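Local coordinates for protein Obg-like ATPase 1 (PDB 1NI3) that hydrolyses ATP, and GTP less efficiently, with magnesium as cofactor, and negatively regulates the G2/M transition of the cell cycle, at residues V227-L239 with D260-R272. Numbering follows the deposited sequence.
Sequences VIYLVNMSERDFL and DTLIPMSVAFEER
Asn-232 reaches over from strand 227-232 to the start of helix 267-273, its side chain crossing that of Val-267 at about a right angle. CB lies 4.1 Å from Val-267 CG2, and CG comes closer to the same methyl, at 3.3 Å. With CG anti to the backbone N (chi1 -178°), the amide turns to the helix start, where OD1 accepts from Val-267 N at 2.7 Å, the donor tilted 33° from the carbonyl plane. ND2 passes Val-267 CG2 and donates to Val-31 O in what is probably the P-loop (Walker A), so both ends of the amide are gripped and its rotation is set. Cut back to an alanine, the side chain would lose both bonds, and Val-267 N and Val-31 O would probably be left without these mates. Ser-266, just before Val-267, is the N-cap of helix 267-273: OG accepts from Phe-269 N and donates weakly to the carbonyl of Met-233, a predicted ATP-binding residue. Phe-238 rests CB on Ser-266 CB and sets its ring obliquely against Phe-269, planes 44° apart. Earlier in both segments the strands pair in parallel, Ile-263 N meeting Tyr-229 O at 2.8 Å. Strand 227-232 also pairs in parallel with 118-124, Leu-230 bonding to Gln-121 and Val-123; helix 246-254 packs on Tyr-229, Val-231 and Leu-262, while Leu-230 and Met-265 touch Phe-36 of helix 33-42.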
loop_
_atom_site.group_PDB
_atom_site.type_symbol
_atom_site.label_atom_id
_atom_site.label_comp_id
_atom_site.label_asym_id
_atom_site.label_seq_id
_atom_site.Cartn_x
_atom_site.Cartn_y
_atom_site.Cartn_z
ATOM N N VAL A 227 -1.375 -0.065 -7.752
ATOM C CA VAL A 227 -0.244 -0.953 -7.967
ATOM C C VAL A 227 1.075 -0.194 -7.946
ATOM O O VAL A 227 1.182 0.915 -8.462
ATOM C CB VAL A 227 -0.373 -1.689 -9.312
ATOM C CG1 VAL A 227 0.771 -2.678 -9.481
ATOM C CG2 VAL A 227 -1.717 -2.398 -9.387
ATOM N N ILE A 228 2.087 -0.801 -7.346
ATOM C CA ILE A 228 3.400 -0.185 -7.261
ATOM C C ILE A 228 4.395 -1.143 -7.887
ATOM O O ILE A 228 4.601 -2.246 -7.371
ATOM C CB ILE A 228 3.790 0.074 -5.796
ATOM C CG1 ILE A 228 2.787 1.038 -5.144
ATOM C CG2 ILE A 228 5.203 0.611 -5.742
ATOM C CD1 ILE A 228 2.908 1.126 -3.622
ATOM N N TYR A 229 5.017 -0.729 -8.990
ATOM C CA TYR A 229 5.980 -1.585 -9.686
ATOM C C TYR A 229 7.389 -1.597 -9.120
ATOM O O TYR A 229 8.037 -0.560 -9.004
ATOM C CB TYR A 229 6.067 -1.202 -11.161
ATOM C CG TYR A 229 4.797 -1.470 -11.916
ATOM C CD1 TYR A 229 3.872 -0.459 -12.137
ATOM C CD2 TYR A 229 4.500 -2.748 -12.379
ATOM C CE1 TYR A 229 2.675 -0.709 -12.803
ATOM C CE2 TYR A 229 3.311 -3.014 -13.042
ATOM C CZ TYR A 229 2.400 -1.995 -13.254
ATOM O OH TYR A 229 1.226 -2.263 -13.921
ATOM N N LEU A 230 7.863 -2.787 -8.783
ATOM C CA LEU A 230 9.210 -2.935 -8.269
ATOM C C LEU A 230 10.046 -3.644 -9.332
ATOM O O LEU A 230 9.966 -4.866 -9.469
ATOM C CB LEU A 230 9.206 -3.749 -6.976
ATOM C CG LEU A 230 8.420 -3.199 -5.786
ATOM C CD1 LEU A 230 8.622 -4.123 -4.594
ATOM C CD2 LEU A 230 8.882 -1.787 -5.439
ATOM N N VAL A 231 10.825 -2.873 -10.098
ATOM C CA VAL A 231 11.676 -3.441 -11.149
ATOM C C VAL A 231 12.938 -4.028 -10.535
ATOM O O VAL A 231 13.897 -3.309 -10.299
ATOM C CB VAL A 231 12.121 -2.388 -12.183
ATOM C CG1 VAL A 231 12.955 -3.068 -13.271
ATOM C CG2 VAL A 231 10.928 -1.703 -12.801
ATOM N N ASN A 232 12.934 -5.338 -10.301
ATOM C CA ASN A 232 14.065 -6.022 -9.692
ATOM C C ASN A 232 15.170 -6.333 -10.692
ATOM O O ASN A 232 14.957 -7.088 -11.630
ATOM C CB ASN A 232 13.591 -7.326 -9.033
ATOM C CG ASN A 232 14.709 -8.064 -8.342
ATOM O OD1 ASN A 232 15.587 -7.447 -7.751
ATOM N ND2 ASN A 232 14.672 -9.393 -8.388
HETATM N N MSE A 233 16.346 -5.745 -10.491
HETATM C CA MSE A 233 17.501 -5.982 -11.352
HETATM C C MSE A 233 18.703 -6.406 -10.490
HETATM O O MSE A 233 18.616 -6.412 -9.264
HETATM C CB MSE A 233 17.817 -4.713 -12.097
HETATM C CG MSE A 233 18.239 -3.597 -11.193
HETATM SE SE MSE A 233 18.362 -1.954 -12.226
HETATM C CE MSE A 233 17.651 -0.632 -11.200
ATOM N N SER A 234 19.821 -6.742 -11.136
ATOM C CA SER A 234 21.035 -7.187 -10.440
ATOM C C SER A 234 21.743 -6.089 -9.652
ATOM O O SER A 234 21.690 -4.909 -10.027
ATOM C CB SER A 234 22.029 -7.758 -11.435
ATOM O OG SER A 234 22.433 -6.806 -12.395
ATOM N N GLU A 235 22.425 -6.471 -8.572
ATOM C CA GLU A 235 23.127 -5.493 -7.760
ATOM C C GLU A 235 23.966 -4.640 -8.686
ATOM O O GLU A 235 23.944 -3.413 -8.603
ATOM C CB GLU A 235 24.029 -6.168 -6.724
ATOM C CG GLU A 235 24.438 -5.189 -5.631
ATOM C CD GLU A 235 25.414 -5.767 -4.631
ATOM O OE1 GLU A 235 25.227 -6.934 -4.228
ATOM O OE2 GLU A 235 26.366 -5.055 -4.235
ATOM N N ARG A 236 24.690 -5.304 -9.581
ATOM C CA ARG A 236 25.545 -4.637 -10.561
ATOM C C ARG A 236 24.740 -3.558 -11.314
ATOM O O ARG A 236 25.105 -2.388 -11.293
ATOM C CB ARG A 236 26.102 -5.692 -11.532
ATOM C CG ARG A 236 27.096 -5.188 -12.566
ATOM C CD ARG A 236 27.388 -6.262 -13.612
ATOM N NE ARG A 236 28.210 -5.749 -14.700
ATOM C CZ ARG A 236 29.458 -5.322 -14.531
ATOM N NH1 ARG A 236 30.023 -5.359 -13.323
ATOM N NH2 ARG A 236 30.130 -4.822 -15.558
ATOM N N ASP A 237 23.638 -3.936 -11.958
ATOM C CA ASP A 237 22.859 -2.932 -12.666
ATOM C C ASP A 237 22.371 -1.815 -11.761
ATOM O O ASP A 237 22.386 -0.638 -12.143
ATOM C CB ASP A 237 21.655 -3.549 -13.360
ATOM C CG ASP A 237 22.017 -4.199 -14.661
ATOM O OD1 ASP A 237 22.721 -3.551 -15.472
ATOM O OD2 ASP A 237 21.584 -5.350 -14.881
ATOM N N PHE A 238 21.913 -2.185 -10.570
ATOM C CA PHE A 238 21.392 -1.207 -9.610
ATOM C C PHE A 238 22.460 -0.256 -9.083
ATOM O O PHE A 238 22.176 0.912 -8.835
ATOM C CB PHE A 238 20.739 -1.920 -8.418
ATOM C CG PHE A 238 20.229 -0.987 -7.344
ATOM C CD1 PHE A 238 19.240 -0.048 -7.636
ATOM C CD2 PHE A 238 20.748 -1.032 -6.050
ATOM C CE1 PHE A 238 18.767 0.832 -6.652
ATOM C CE2 PHE A 238 20.281 -0.153 -5.058
ATOM C CZ PHE A 238 19.292 0.779 -5.366
ATOM N N LEU A 239 23.683 -0.745 -8.910
ATOM C CA LEU A 239 24.746 0.108 -8.404
ATOM C C LEU A 239 25.330 1.018 -9.477
ATOM O O LEU A 239 26.220 1.813 -9.192
ATOM C CB LEU A 239 25.856 -0.736 -7.772
ATOM C CG LEU A 239 25.535 -1.406 -6.433
ATOM C CD1 LEU A 239 26.770 -2.124 -5.877
ATOM C CD2 LEU A 239 25.056 -0.343 -5.454
ATOM N N ASP A 260 1.200 5.085 -12.103
ATOM C CA ASP A 260 1.743 4.122 -11.157
ATOM C C ASP A 260 3.242 4.286 -10.917
ATOM O O ASP A 260 4.030 4.461 -11.845
ATOM C CB ASP A 260 1.424 2.716 -11.638
ATOM C CG ASP A 260 -0.059 2.497 -11.780
ATOM O OD1 ASP A 260 -0.771 2.578 -10.752
ATOM O OD2 ASP A 260 -0.524 2.270 -12.913
ATOM N N THR A 261 3.620 4.239 -9.649
ATOM C CA THR A 261 5.002 4.397 -9.253
ATOM C C THR A 261 5.883 3.283 -9.759
ATOM O O THR A 261 5.506 2.111 -9.739
ATOM C CB THR A 261 5.145 4.407 -7.742
ATOM O OG1 THR A 261 4.220 5.342 -7.184
ATOM C CG2 THR A 261 6.567 4.782 -7.352
ATOM N N LEU A 262 7.082 3.653 -10.184
ATOM C CA LEU A 262 8.042 2.691 -10.691
ATOM C C LEU A 262 9.337 2.820 -9.888
ATOM O O LEU A 262 10.065 3.803 -10.010
ATOM C CB LEU A 262 8.265 2.971 -12.173
ATOM C CG LEU A 262 8.942 1.913 -13.028
ATOM C CD1 LEU A 262 8.935 2.353 -14.481
ATOM C CD2 LEU A 262 10.353 1.708 -12.544
ATOM N N ILE A 263 9.615 1.811 -9.067
ATOM C CA ILE A 263 10.798 1.799 -8.208
ATOM C C ILE A 263 11.875 0.790 -8.628
ATOM O O ILE A 263 11.768 -0.391 -8.302
ATOM C CB ILE A 263 10.396 1.468 -6.744
ATOM C CG1 ILE A 263 9.422 2.525 -6.215
ATOM C CG2 ILE A 263 11.635 1.375 -5.876
ATOM C CD1 ILE A 263 9.052 2.345 -4.738
ATOM N N PRO A 264 12.932 1.239 -9.332
ATOM C CA PRO A 264 13.986 0.307 -9.746
ATOM C C PRO A 264 14.723 -0.126 -8.493
ATOM O O PRO A 264 15.151 0.710 -7.699
ATOM C CB PRO A 264 14.842 1.157 -10.658
ATOM C CG PRO A 264 14.766 2.492 -10.005
ATOM C CD PRO A 264 13.280 2.618 -9.718
HETATM N N MSE A 265 14.884 -1.431 -8.330
HETATM C CA MSE A 265 15.532 -1.981 -7.145
HETATM C C MSE A 265 16.387 -3.198 -7.476
HETATM O O MSE A 265 16.567 -3.553 -8.631
HETATM C CB MSE A 265 14.459 -2.441 -6.191
HETATM C CG MSE A 265 13.747 -3.667 -6.713
HETATM SE SE MSE A 265 12.834 -4.513 -5.240
HETATM C CE MSE A 265 14.443 -4.897 -4.196
ATOM N N SER A 266 16.870 -3.852 -6.430
ATOM C CA SER A 266 17.678 -5.049 -6.564
ATOM C C SER A 266 17.548 -5.927 -5.316
ATOM O O SER A 266 18.277 -5.748 -4.340
ATOM C CB SER A 266 19.143 -4.674 -6.790
ATOM O OG SER A 266 19.989 -5.813 -6.603
ATOM N N VAL A 267 16.598 -6.856 -5.353
ATOM C CA VAL A 267 16.348 -7.770 -4.243
ATOM C C VAL A 267 17.640 -8.408 -3.746
ATOM O O VAL A 267 17.792 -8.709 -2.548
ATOM C CB VAL A 267 15.414 -8.902 -4.667
ATOM C CG1 VAL A 267 15.237 -9.902 -3.525
ATOM C CG2 VAL A 267 14.074 -8.327 -5.095
ATOM N N ALA A 268 18.564 -8.611 -4.679
ATOM C CA ALA A 268 19.862 -9.205 -4.395
ATOM C C ALA A 268 20.633 -8.307 -3.463
ATOM O O ALA A 268 21.212 -8.760 -2.477
ATOM C CB ALA A 268 20.629 -9.367 -5.705
ATOM N N PHE A 269 20.626 -7.021 -3.799
ATOM C CA PHE A 269 21.333 -6.010 -3.025
ATOM C C PHE A 269 20.664 -5.772 -1.690
ATOM O O PHE A 269 21.340 -5.705 -0.659
ATOM C CB PHE A 269 21.363 -4.671 -3.762
ATOM C CG PHE A 269 22.033 -3.581 -2.977
ATOM C CD1 PHE A 269 23.382 -3.669 -2.676
ATOM C CD2 PHE A 269 21.315 -2.494 -2.495
ATOM C CE1 PHE A 269 23.998 -2.710 -1.868
ATOM C CE2 PHE A 269 21.927 -1.530 -1.685
ATOM C CZ PHE A 269 23.270 -1.632 -1.382
ATOM N N GLU A 270 19.341 -5.608 -1.712
ATOM C CA GLU A 270 18.614 -5.370 -0.477
ATOM C C GLU A 270 18.986 -6.493 0.473
ATOM O O GLU A 270 19.411 -6.250 1.603
ATOM C CB GLU A 270 17.105 -5.351 -0.725
ATOM C CG GLU A 270 16.578 -4.146 -1.503
ATOM C CD GLU A 270 16.883 -2.815 -0.832
ATOM O OE1 GLU A 270 16.733 -2.706 0.407
ATOM O OE2 GLU A 270 17.252 -1.868 -1.558
ATOM N N GLU A 271 18.844 -7.724 -0.010
ATOM C CA GLU A 271 19.174 -8.890 0.791
ATOM C C GLU A 271 20.542 -8.751 1.440
ATOM O O GLU A 271 20.673 -8.812 2.662
ATOM C CB GLU A 271 19.129 -10.162 -0.069
ATOM C CG GLU A 271 19.598 -11.420 0.652
ATOM C CD GLU A 271 18.798 -11.714 1.902
ATOM O OE1 GLU A 271 17.581 -11.980 1.778
ATOM O OE2 GLU A 271 19.378 -11.665 3.014
ATOM N N ARG A 272 21.563 -8.540 0.617
ATOM C CA ARG A 272 22.928 -8.419 1.138
ATOM C C ARG A 272 23.069 -7.333 2.194
ATOM O O ARG A 272 23.863 -7.465 3.118
ATOM C CB ARG A 272 23.963 -8.168 0.016
ATOM C CG ARG A 272 25.396 -8.369 0.513
ATOM C CD ARG A 272 26.471 -8.361 -0.587
ATOM N NE ARG A 272 27.101 -7.056 -0.756
ATOM C CZ ARG A 272 26.559 -6.058 -1.434
ATOM N NH1 ARG A 272 25.384 -6.238 -2.004
ATOM N NH2 ARG A 272 27.175 -4.887 -1.527
HETATM O O HOH W 1 -0.250 3.490 -8.292
#